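Local coordinates for protein processed glycerol phosphate lipoteichoic acid synthase 2 (PDB 2W8D) that belongs to the sulfatase family of the alkaline phosphatase clan and carries a magnesium ion in a metal site of its alpha/beta domain, at residues F202-A213 / N223-Q233; V115-Y124 / L318-Y328. All coordinates share one frame; numbering follows the deposited sequence.

Contact 1: residues F202-A213 / N223-Q233; sequences FGMDEGDTDFPA and NYFQSAHYLDQ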
loop_
_atom_site.group_PDB
_atom_site.type_symbol
_atom_site.label_atom_id
_atom_site.label_comp_id
_atom_site.label_asym_id
_atom_site.label_seq_id
_atom_site.Cartn_x
_atom_site.Cartn_y
_atom_site.Cartn_z
ATOM N N PHE A 202 5.428 -14.328 13.125
ATOM C CA PHE A 202 6.599 -14.391 12.212
ATOM C C PHE A 202 7.438 -15.693 12.252
ATOM O O PHE A 202 8.541 -15.753 11.703
ATOM C CB PHE A 202 7.514 -13.159 12.419
ATOM C CG PHE A 202 6.785 -11.845 12.316
ATOM C CD1 PHE A 202 6.168 -11.472 11.134
ATOM C CD2 PHE A 202 6.728 -10.980 13.399
ATOM C CE1 PHE A 202 5.498 -10.299 11.040
ATOM C CE2 PHE A 202 6.065 -9.772 13.314
ATOM C CZ PHE A 202 5.445 -9.414 12.154
ATOM N N GLY A 203 6.949 -16.734 12.900
ATOM C CA GLY A 203 7.650 -18.030 12.774
ATOM C C GLY A 203 7.714 -18.431 11.295
ATOM O O GLY A 203 6.841 -18.066 10.500
HETATM N N MSE A 204 8.758 -19.126 10.888
HETATM C CA MSE A 204 8.701 -19.822 9.591
HETATM C C MSE A 204 9.150 -21.243 9.873
HETATM O O MSE A 204 9.910 -21.461 10.807
HETATM C CB MSE A 204 9.553 -19.135 8.499
HETATM C CG MSE A 204 8.941 -19.177 7.071
HETATM SE SE MSE A 204 7.496 -17.842 6.603
HETATM C CE MSE A 204 6.336 -19.057 5.572
ATOM N N ASP A 205 8.645 -22.210 9.111
ATOM C CA ASP A 205 9.040 -23.618 9.305
ATOM C C ASP A 205 10.425 -23.882 8.722
ATOM O O ASP A 205 10.738 -23.409 7.635
ATOM C CB ASP A 205 8.020 -24.575 8.661
ATOM C CG ASP A 205 6.551 -24.203 8.969
ATOM O OD1 ASP A 205 5.774 -25.119 9.315
ATOM O OD2 ASP A 205 6.152 -23.019 8.848
ATOM N N GLU A 206 11.264 -24.619 9.448
ATOM C CA GLU A 206 12.445 -25.249 8.830
ATOM C C GLU A 206 11.925 -26.365 7.944
ATOM O O GLU A 206 10.982 -27.066 8.313
ATOM C CB GLU A 206 13.448 -25.789 9.862
ATOM C CG GLU A 206 14.859 -25.122 9.822
ATOM C CD GLU A 206 15.988 -26.027 9.239
ATOM O OE1 GLU A 206 15.760 -27.240 8.995
ATOM O OE2 GLU A 206 17.123 -25.523 9.034
ATOM N N GLY A 207 12.491 -26.504 6.751
ATOM C CA GLY A 207 13.493 -25.598 6.235
ATOM C C GLY A 207 12.890 -24.928 5.027
ATOM O O GLY A 207 13.196 -25.290 3.895
ATOM N N ASP A 208 12.006 -23.966 5.267
ATOM C CA ASP A 208 11.498 -23.122 4.190
ATOM C C ASP A 208 12.380 -21.914 3.900
ATOM O O ASP A 208 12.296 -21.322 2.821
ATOM C CB ASP A 208 10.055 -22.709 4.446
ATOM C CG ASP A 208 9.070 -23.653 3.789
ATOM O OD1 ASP A 208 9.492 -24.579 3.041
ATOM O OD2 ASP A 208 7.860 -23.468 4.017
ATOM N N THR A 209 13.236 -21.565 4.855
ATOM C CA THR A 209 14.290 -20.600 4.591
ATOM C C THR A 209 15.517 -20.927 5.453
ATOM O O THR A 209 15.419 -21.677 6.434
ATOM C CB THR A 209 13.756 -19.113 4.682
ATOM O OG1 THR A 209 13.975 -18.444 3.427
ATOM C CG2 THR A 209 14.348 -18.309 5.884
ATOM N N ASP A 210 16.676 -20.418 5.049
ATOM C CA ASP A 210 17.943 -20.763 5.713
ATOM C C ASP A 210 18.512 -19.632 6.576
ATOM O O ASP A 210 19.589 -19.766 7.176
ATOM C CB ASP A 210 18.987 -21.203 4.681
ATOM C CG ASP A 210 19.148 -20.201 3.539
ATOM O OD1 ASP A 210 18.129 -19.607 3.092
ATOM O OD2 ASP A 210 20.301 -20.024 3.082
ATOM N N PHE A 211 17.791 -18.525 6.637
ATOM C CA PHE A 211 18.302 -17.329 7.294
ATOM C C PHE A 211 18.417 -17.479 8.811
ATOM O O PHE A 211 17.550 -18.073 9.425
ATOM C CB PHE A 211 17.388 -16.153 6.956
ATOM C CG PHE A 211 18.085 -14.838 6.950
ATOM C CD1 PHE A 211 18.935 -14.498 5.904
ATOM C CD2 PHE A 211 17.896 -13.932 7.998
ATOM C CE1 PHE A 211 19.592 -13.279 5.900
ATOM C CE2 PHE A 211 18.545 -12.699 8.008
ATOM C CZ PHE A 211 19.405 -12.374 6.969
ATOM N N PRO A 212 19.473 -16.917 9.423
ATOM C CA PRO A 212 19.517 -16.896 10.887
ATOM C C PRO A 212 18.438 -15.996 11.513
ATOM O O PRO A 212 17.914 -15.067 10.865
ATOM C CB PRO A 212 20.893 -16.310 11.182
ATOM C CG PRO A 212 21.173 -15.457 10.021
ATOM C CD PRO A 212 20.634 -16.224 8.842
ATOM N N ALA A 213 18.089 -16.272 12.764
ATOM C CA ALA A 213 17.181 -15.382 13.480
ATOM C C ALA A 213 18.094 -14.361 14.130
ATOM O O ALA A 213 19.232 -14.681 14.438
ATOM C CB ALA A 213 16.364 -16.149 14.517
ATOM N N ASN A 223 12.259 -13.510 14.848
ATOM C CA ASN A 223 11.724 -14.325 13.743
ATOM C C ASN A 223 11.231 -13.470 12.586
ATOM O O ASN A 223 11.040 -13.954 11.459
ATOM C CB ASN A 223 10.594 -15.228 14.235
ATOM C CG ASN A 223 11.093 -16.336 15.143
ATOM O OD1 ASN A 223 12.285 -16.639 15.195
ATOM N ND2 ASN A 223 10.182 -16.933 15.877
ATOM N N TYR A 224 11.013 -12.194 12.871
ATOM C CA TYR A 224 10.657 -11.252 11.833
ATOM C C TYR A 224 11.630 -11.369 10.645
ATOM O O TYR A 224 11.200 -11.401 9.507
ATOM C CB TYR A 224 10.705 -9.847 12.405
ATOM C CG TYR A 224 10.169 -8.796 11.478
ATOM C CD1 TYR A 224 8.805 -8.754 11.132
ATOM C CD2 TYR A 224 11.019 -7.838 10.936
ATOM C CE1 TYR A 224 8.321 -7.773 10.268
ATOM C CE2 TYR A 224 10.538 -6.847 10.076
ATOM C CZ TYR A 224 9.200 -6.805 9.754
ATOM O OH TYR A 224 8.764 -5.793 8.928
ATOM N N PHE A 225 12.928 -11.399 10.937
ATOM C CA PHE A 225 13.954 -11.302 9.913
ATOM C C PHE A 225 13.975 -12.511 9.011
ATOM O O PHE A 225 14.294 -12.360 7.846
ATOM C CB PHE A 225 15.355 -11.117 10.512
ATOM C CG PHE A 225 15.471 -9.909 11.364
ATOM C CD1 PHE A 225 15.578 -8.632 10.780
ATOM C CD2 PHE A 225 15.455 -10.016 12.754
ATOM C CE1 PHE A 225 15.666 -7.469 11.571
ATOM C CE2 PHE A 225 15.532 -8.849 13.551
ATOM C CZ PHE A 225 15.641 -7.584 12.949
ATOM N N GLN A 226 13.647 -13.688 9.563
ATOM C CA GLN A 226 13.505 -14.924 8.801
ATOM C C GLN A 226 12.329 -14.927 7.840
ATOM O O GLN A 226 12.486 -15.318 6.685
ATOM C CB GLN A 226 13.360 -16.122 9.735
ATOM C CG GLN A 226 14.559 -16.362 10.591
ATOM C CD GLN A 226 14.636 -17.786 11.078
ATOM O OE1 GLN A 226 13.654 -18.525 11.024
ATOM N NE2 GLN A 226 15.807 -18.187 11.556
ATOM N N SER A 227 11.147 -14.510 8.295
ATOM C CA SER A 227 10.009 -14.491 7.375
ATOM C C SER A 227 10.111 -13.345 6.379
ATOM O O SER A 227 9.623 -13.454 5.256
ATOM C CB SER A 227 8.638 -14.536 8.077
ATOM O OG SER A 227 8.680 -13.768 9.250
ATOM N N ALA A 228 10.775 -12.260 6.769
ATOM C CA ALA A 228 11.047 -11.182 5.813
ATOM C C ALA A 228 11.981 -11.701 4.684
ATOM O O ALA A 228 11.778 -11.390 3.515
ATOM C CB ALA A 228 11.662 -9.969 6.503
ATOM N N HIS A 229 12.985 -12.480 5.051
ATOM C CA HIS A 229 13.942 -13.036 4.092
ATOM C C HIS A 229 13.180 -13.964 3.154
ATOM O O HIS A 229 13.372 -13.892 1.963
ATOM C CB HIS A 229 15.091 -13.765 4.828
ATOM C CG HIS A 229 16.172 -14.311 3.932
ATOM N ND1 HIS A 229 17.128 -13.515 3.334
ATOM C CD2 HIS A 229 16.473 -15.583 3.569
ATOM C CE1 HIS A 229 17.963 -14.273 2.640
ATOM N NE2 HIS A 229 17.589 -15.530 2.772
ATOM N N TYR A 230 12.266 -14.778 3.694
ATOM C CA TYR A 230 11.417 -15.632 2.881
ATOM C C TYR A 230 10.541 -14.825 1.871
ATOM O O TYR A 230 10.449 -15.188 0.666
ATOM C CB TYR A 230 10.578 -16.571 3.777
ATOM C CG TYR A 230 9.639 -17.481 3.003
ATOM C CD1 TYR A 230 10.065 -18.729 2.542
ATOM C CD2 TYR A 230 8.342 -17.068 2.693
ATOM C CE1 TYR A 230 9.214 -19.553 1.816
ATOM C CE2 TYR A 230 7.491 -17.861 1.983
ATOM C CZ TYR A 230 7.941 -19.105 1.532
ATOM O OH TYR A 230 7.099 -19.890 0.828
ATOM N N LEU A 231 9.895 -13.768 2.357
ATOM C CA LEU A 231 9.138 -12.827 1.519
ATOM C C LEU A 231 10.017 -12.317 0.358
ATOM O O LEU A 231 9.593 -12.301 -0.793
ATOM C CB LEU A 231 8.619 -11.640 2.358
ATOM C CG LEU A 231 7.733 -10.599 1.640
ATOM C CD1 LEU A 231 6.672 -11.234 0.712
ATOM C CD2 LEU A 231 7.013 -9.655 2.600
ATOM N N ASP A 232 11.236 -11.919 0.681
ATOM C CA ASP A 232 12.159 -11.408 -0.315
ATOM C C ASP A 232 12.501 -12.428 -1.425
ATOM O O ASP A 232 12.537 -12.080 -2.587
ATOM C CB ASP A 232 13.427 -10.932 0.361
ATOM C CG ASP A 232 14.358 -10.219 -0.586
ATOM O OD1 ASP A 232 14.031 -9.043 -0.891
ATOM O OD2 ASP A 232 15.408 -10.815 -0.994
ATOM N N GLN A 233 12.728 -13.682 -1.064
ATOM C CA GLN A 233 12.906 -14.746 -2.060
ATOM C C GLN A 233 11.681 -14.955 -2.940
ATOM O O GLN A 233 11.820 -15.219 -4.128
ATOM C CB GLN A 233 13.335 -16.046 -1.384
ATOM C CG GLN A 233 14.690 -15.896 -0.660
ATOM C CD GLN A 233 15.143 -17.150 0.092
ATOM O OE1 GLN A 233 14.327 -17.923 0.603
ATOM N NE2 GLN A 233 16.455 -17.349 0.162
HETATM O O HOH W 1 19.292 -17.387 2.040
#
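A chi1 of -177° points the imidazole of His-229, on helix 219-244, away from its own backbone nitrogen and lays it against one side of the Phe-211 ring in the preceding loop; Tyr-224, one turn and a bit earlier, has the same torsion (chi1 -172°) and turns its ring alongside Phe-202. The first pair is an offset stack with planes 28° apart. Phe-211 CD1 sits over the centre of the imidazole and comes within 3.3 Å of His-229 ND1, while His-229 CB makes a CH-pi contact with the phenyl face. Both imidazole nitrogens have polar partners: ND1 bonds to Val-56 O, and His-229 NE2 meets, in the ring plane, a water 2.6 Å away that donates to Asp-210 OD1. The imidazole's rotation is thereby fixed from two sides.

At the other end, Tyr-224 and Phe-202 point the same way and meet edge to face, nearly perpendicular, with Tyr-224 CD1 above the middle of the Phe-202 ring. Ser-227 OG lies 3.2 Å from Phe-202 O, but Asn-223 O competes for its proton and Asn-198 OD1 is bonded to it as well. Just past His-229, selenomethionine Met-204 crosses Tyr-230 at about a right angle; Met-204 CE lies over the phenol face, 4.2 Å from the Tyr-230 centroid, a CH-pi contact, and SE stands obliquely to the same ring, a Met-aromatic contact. Asp-208 O reaches the ring edge in plane, 3.4 Å from Tyr-230 CD1.

The loop follows strand 189-194 and wraps back over the helix it leads into, and the Phe-202 side chain comes to about 8 Å from the magnesium ion. Outside the two segments, Phe-211 rests on Ile-51 of strand 50-51, His-229 on Pro-58 of helix 58-65, and Tyr-230 on helix 171-183, where its OH bonds to Lys-172 N.

Contact 2: residues V115-Y124 / L318-Y328; sequences VPAILKSKNY and LHLLGVDTKDY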
loop_
_atom_site.group_PDB
_atom_site.type_symbol
_atom_site.label_atom_id
_atom_site.label_comp_id
_atom_site.label_asym_id
_atom_site.label_seq_id
_atom_site.Cartn_x
_atom_site.Cartn_y
_atom_site.Cartn_z
ATOM N N VAL A 115 -10.056 2.836 -8.845
ATOM C CA VAL A 115 -9.116 2.647 -9.937
ATOM C C VAL A 115 -9.478 1.462 -10.850
ATOM O O VAL A 115 -9.640 1.653 -12.043
ATOM C CB VAL A 115 -7.684 2.515 -9.391
ATOM C CG1 VAL A 115 -6.701 2.445 -10.526
ATOM C CG2 VAL A 115 -7.382 3.729 -8.493
ATOM N N PRO A 116 -9.647 0.250 -10.300
ATOM C CA PRO A 116 -10.061 -0.780 -11.267
ATOM C C PRO A 116 -11.308 -0.412 -12.052
ATOM O O PRO A 116 -11.433 -0.822 -13.203
ATOM C CB PRO A 116 -10.326 -2.021 -10.411
ATOM C CG PRO A 116 -10.136 -1.585 -8.944
ATOM C CD PRO A 116 -9.427 -0.287 -8.939
ATOM N N ALA A 117 -12.207 0.370 -11.463
ATOM C CA ALA A 117 -13.436 0.778 -12.159
ATOM C C ALA A 117 -13.180 1.912 -13.166
ATOM O O ALA A 117 -13.729 1.897 -14.277
ATOM C CB ALA A 117 -14.527 1.149 -11.182
ATOM N N ILE A 118 -12.330 2.868 -12.783
ATOM C CA ILE A 118 -11.901 3.933 -13.684
ATOM C C ILE A 118 -11.294 3.322 -14.956
ATOM O O ILE A 118 -11.663 3.664 -16.079
ATOM C CB ILE A 118 -10.874 4.891 -13.001
ATOM C CG1 ILE A 118 -11.557 5.638 -11.861
ATOM C CG2 ILE A 118 -10.271 5.887 -14.042
ATOM C CD1 ILE A 118 -10.677 6.514 -11.022
ATOM N N LEU A 119 -10.384 2.385 -14.743
ATOM C CA LEU A 119 -9.678 1.722 -15.809
ATOM C C LEU A 119 -10.527 0.862 -16.766
ATOM O O LEU A 119 -10.018 0.445 -17.799
ATOM C CB LEU A 119 -8.507 0.941 -15.217
ATOM C CG LEU A 119 -7.430 1.904 -14.710
ATOM C CD1 LEU A 119 -6.230 1.194 -14.102
ATOM C CD2 LEU A 119 -7.007 2.821 -15.883
ATOM N N LYS A 120 -11.804 0.614 -16.448
ATOM C CA LYS A 120 -12.668 -0.190 -17.324
ATOM C C LYS A 120 -12.862 0.469 -18.671
ATOM O O LYS A 120 -12.955 -0.209 -19.681
ATOM C CB LYS A 120 -14.058 -0.439 -16.708
ATOM C CG LYS A 120 -14.208 -1.777 -16.004
ATOM C CD LYS A 120 -14.958 -1.588 -14.702
ATOM C CE LYS A 120 -14.466 -2.557 -13.610
ATOM N NZ LYS A 120 -14.721 -4.009 -13.896
ATOM N N SER A 121 -12.953 1.793 -18.667
ATOM C CA SER A 121 -13.167 2.577 -19.880
ATOM C C SER A 121 -11.920 2.559 -20.777
ATOM O O SER A 121 -11.992 2.919 -21.964
ATOM C CB SER A 121 -13.512 4.015 -19.508
ATOM O OG SER A 121 -12.489 4.562 -18.692
ATOM N N LYS A 122 -10.796 2.145 -20.197
ATOM C CA LYS A 122 -9.589 1.804 -20.940
ATOM C C LYS A 122 -9.435 0.278 -21.172
ATOM O O LYS A 122 -8.376 -0.169 -21.599
ATOM C CB LYS A 122 -8.330 2.402 -20.259
ATOM C CG LYS A 122 -8.035 3.893 -20.606
ATOM C CD LYS A 122 -6.527 4.155 -20.966
ATOM C CE LYS A 122 -5.577 4.107 -19.728
ATOM N NZ LYS A 122 -4.061 4.176 -19.977
ATOM N N ASN A 123 -10.484 -0.510 -20.898
ATOM C CA ASN A 123 -10.512 -1.980 -21.161
ATOM C C ASN A 123 -9.654 -2.875 -20.249
ATOM O O ASN A 123 -9.231 -3.970 -20.660
ATOM C CB ASN A 123 -10.187 -2.286 -22.632
ATOM C CG ASN A 123 -11.103 -1.569 -23.570
ATOM O OD1 ASN A 123 -12.329 -1.674 -23.456
ATOM N ND2 ASN A 123 -10.528 -0.804 -24.487
ATOM N N TYR A 124 -9.411 -2.430 -19.018
ATOM C CA TYR A 124 -8.647 -3.241 -18.060
ATOM C C TYR A 124 -9.520 -4.324 -17.435
ATOM O O TYR A 124 -10.628 -4.060 -16.954
ATOM C CB TYR A 124 -7.971 -2.376 -16.960
ATOM C CG TYR A 124 -6.697 -1.638 -17.426
ATOM C CD1 TYR A 124 -5.435 -1.973 -16.924
ATOM C CD2 TYR A 124 -6.769 -0.595 -18.354
ATOM C CE1 TYR A 124 -4.297 -1.286 -17.358
ATOM C CE2 TYR A 124 -5.638 0.083 -18.790
ATOM C CZ TYR A 124 -4.409 -0.271 -18.308
ATOM O OH TYR A 124 -3.302 0.434 -18.738
ATOM N N LEU A 318 -2.157 6.256 -11.734
ATOM C CA LEU A 318 -3.075 6.707 -12.765
ATOM C C LEU A 318 -2.386 7.700 -13.698
ATOM O O LEU A 318 -2.483 7.578 -14.912
ATOM C CB LEU A 318 -4.327 7.309 -12.130
ATOM C CG LEU A 318 -5.691 6.631 -12.267
ATOM C CD1 LEU A 318 -5.704 5.210 -12.877
ATOM C CD2 LEU A 318 -6.443 6.701 -10.969
ATOM N N HIS A 319 -1.653 8.643 -13.113
ATOM C CA HIS A 319 -0.877 9.619 -13.867
ATOM C C HIS A 319 0.135 8.961 -14.778
ATOM O O HIS A 319 0.204 9.318 -15.948
ATOM C CB HIS A 319 -0.247 10.687 -12.955
ATOM C CG HIS A 319 -1.258 11.638 -12.387
ATOM N ND1 HIS A 319 -0.943 12.604 -11.454
ATOM C CD2 HIS A 319 -2.595 11.746 -12.603
ATOM C CE1 HIS A 319 -2.035 13.272 -11.128
ATOM N NE2 HIS A 319 -3.050 12.774 -11.815
ATOM N N LEU A 320 0.869 7.978 -14.259
ATOM C CA LEU A 320 1.811 7.210 -15.078
ATOM C C LEU A 320 1.099 6.588 -16.296
ATOM O O LEU A 320 1.672 6.527 -17.390
ATOM C CB LEU A 320 2.525 6.133 -14.255
ATOM C CG LEU A 320 3.749 6.547 -13.416
ATOM C CD1 LEU A 320 4.091 5.480 -12.383
ATOM C CD2 LEU A 320 4.965 6.838 -14.275
ATOM N N LEU A 321 -0.157 6.180 -16.112
ATOM C CA LEU A 321 -0.937 5.554 -17.192
ATOM C C LEU A 321 -1.605 6.561 -18.112
ATOM O O LEU A 321 -2.320 6.194 -19.048
ATOM C CB LEU A 321 -2.000 4.625 -16.607
ATOM C CG LEU A 321 -1.575 3.376 -15.843
ATOM C CD1 LEU A 321 -2.799 2.809 -15.136
ATOM C CD2 LEU A 321 -1.003 2.352 -16.802
ATOM N N GLY A 322 -1.382 7.838 -17.852
ATOM C CA GLY A 322 -1.952 8.868 -18.713
ATOM C C GLY A 322 -3.395 9.194 -18.383
ATOM O O GLY A 322 -4.081 9.787 -19.191
ATOM N N VAL A 323 -3.874 8.836 -17.190
ATOM C CA VAL A 323 -5.236 9.243 -16.850
ATOM C C VAL A 323 -5.354 10.383 -15.859
ATOM O O VAL A 323 -4.801 10.358 -14.776
ATOM C CB VAL A 323 -6.276 8.062 -16.695
ATOM C CG1 VAL A 323 -5.606 6.711 -16.671
ATOM C CG2 VAL A 323 -7.254 8.273 -15.538
ATOM N N ASP A 324 -6.075 11.402 -16.298
ATOM C CA ASP A 324 -6.287 12.638 -15.561
ATOM C C ASP A 324 -7.236 12.454 -14.371
ATOM O O ASP A 324 -8.392 12.062 -14.545
ATOM C CB ASP A 324 -6.847 13.706 -16.522
ATOM C CG ASP A 324 -7.092 15.046 -15.839
ATOM O OD1 ASP A 324 -6.523 15.278 -14.735
ATOM O OD2 ASP A 324 -7.846 15.863 -16.420
ATOM N N THR A 325 -6.738 12.774 -13.176
ATOM C CA THR A 325 -7.457 12.540 -11.927
ATOM C C THR A 325 -8.135 13.778 -11.338
ATOM O O THR A 325 -8.713 13.703 -10.252
ATOM C CB THR A 325 -6.546 11.921 -10.849
ATOM O OG1 THR A 325 -5.403 12.754 -10.643
ATOM C CG2 THR A 325 -6.104 10.530 -11.238
ATOM N N LYS A 326 -8.068 14.902 -12.046
ATOM C CA LYS A 326 -8.694 16.151 -11.593
ATOM C C LYS A 326 -10.198 16.057 -11.337
ATOM O O LYS A 326 -10.729 16.800 -10.514
ATOM C CB LYS A 326 -8.411 17.309 -12.573
ATOM C CG LYS A 326 -8.669 18.704 -11.965
ATOM C CD LYS A 326 -8.000 19.852 -12.741
ATOM C CE LYS A 326 -7.805 21.100 -11.857
ATOM N NZ LYS A 326 -6.547 21.857 -12.211
ATOM N N ASP A 327 -10.885 15.172 -12.050
ATOM C CA ASP A 327 -12.334 15.076 -11.886
ATOM C C ASP A 327 -12.792 14.074 -10.808
ATOM O O ASP A 327 -13.984 13.959 -10.538
ATOM C CB ASP A 327 -13.032 14.820 -13.224
ATOM C CG ASP A 327 -14.387 15.522 -13.315
ATOM O OD1 ASP A 327 -14.754 16.250 -12.363
ATOM O OD2 ASP A 327 -15.094 15.360 -14.335
ATOM N N TYR A 328 -11.851 13.382 -10.171
ATOM C CA TYR A 328 -12.182 12.438 -9.091
ATOM C C TYR A 328 -11.987 13.003 -7.705
ATOM O O TYR A 328 -11.081 13.797 -7.466
ATOM C CB TYR A 328 -11.355 11.166 -9.221
ATOM C CG TYR A 328 -11.567 10.512 -10.543
ATOM C CD1 TYR A 328 -12.745 9.812 -10.807
ATOM C CD2 TYR A 328 -10.612 10.611 -11.553
ATOM C CE1 TYR A 328 -12.955 9.205 -12.018
ATOM C CE2 TYR A 328 -10.826 10.010 -12.789
ATOM C CZ TYR A 328 -12.007 9.310 -13.007
ATOM O OH TYR A 328 -12.242 8.708 -14.222
#
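This is a buried apolar contact in which Val-115, Ile-118 and Leu-119, on helix 115-118 and the 3-10 turn after it, pack against the C-terminal end of helix 313-320 and the loop that follows. Ile-118 carries one half of it. With chi2 at 175°, CD1 of Ile-118 is anti to CA and sits over the centre of the Tyr-328 ring, 3.6 Å from its centroid and 12° off the normal, a CH-pi contact. Ile-118 CG2 lies 3.4 Å from Tyr-328 OH and also reaches Val-323 CG2. Leu-318 fills the other half: its CD1 meets Val-115 CG1 tip to tip at 3.8 Å, and Leu-119 slides past it in the opposite direction.

Helix 313-320 is closed by a Schellman motif. Gly-322 takes positive phi, and Val-323 N returns to Leu-318 O, so the chain turns sharply and brings Val-323 back onto the 115-124 side. The turn also presents Leu-321 O to Lys-122. That chain, bent at chi2 and chi3, passes CE by Val-323 CG1 and donates from Lys-122 NZ to Leu-321 O at 2.8 Å, tilted 16° from the carbonyl plane. An ammonium group at a helix C terminus is probably favoured by the helix dipole. Farther along, Asp-324 OD1 accepts from Lys-326 N in an Asx turn that overlaps the type I turn from Thr-325 to Tyr-328.

Leu-321 splits its two methyls: CD1 lies 3.9 Å from Leu-119 CD1, and CD2 approaches the hydroxyl of Tyr-124, which itself bonds to Lys-32 O. Tyr-190 of strand 189-194 adjoins Val-115, Leu-119 and Tyr-124.

How the contacts relate
Reading from the N terminus, residues 115-124 come first and lead into strand 125-130. Strand 189-194 of the same mixed sheet is followed by the loop that holds 202-213, and after a short connection the chain enters helix 219-244, where 223-233 shuts the small loop of contact 1. Strands 251-257 and 292-296 follow before helix 313-320 brings in 318-328 and contact 2 closes a far larger loop, with 193 residues between its segments, that holds all of contact 1. The two lie on opposite sides of the chain's centre, about 38 Å apart between centres. Contact 1 joins neighbours in sequence, whereas contact 2 ties helix 115-118, which precedes strand 125-130, to the end of helix 313-320.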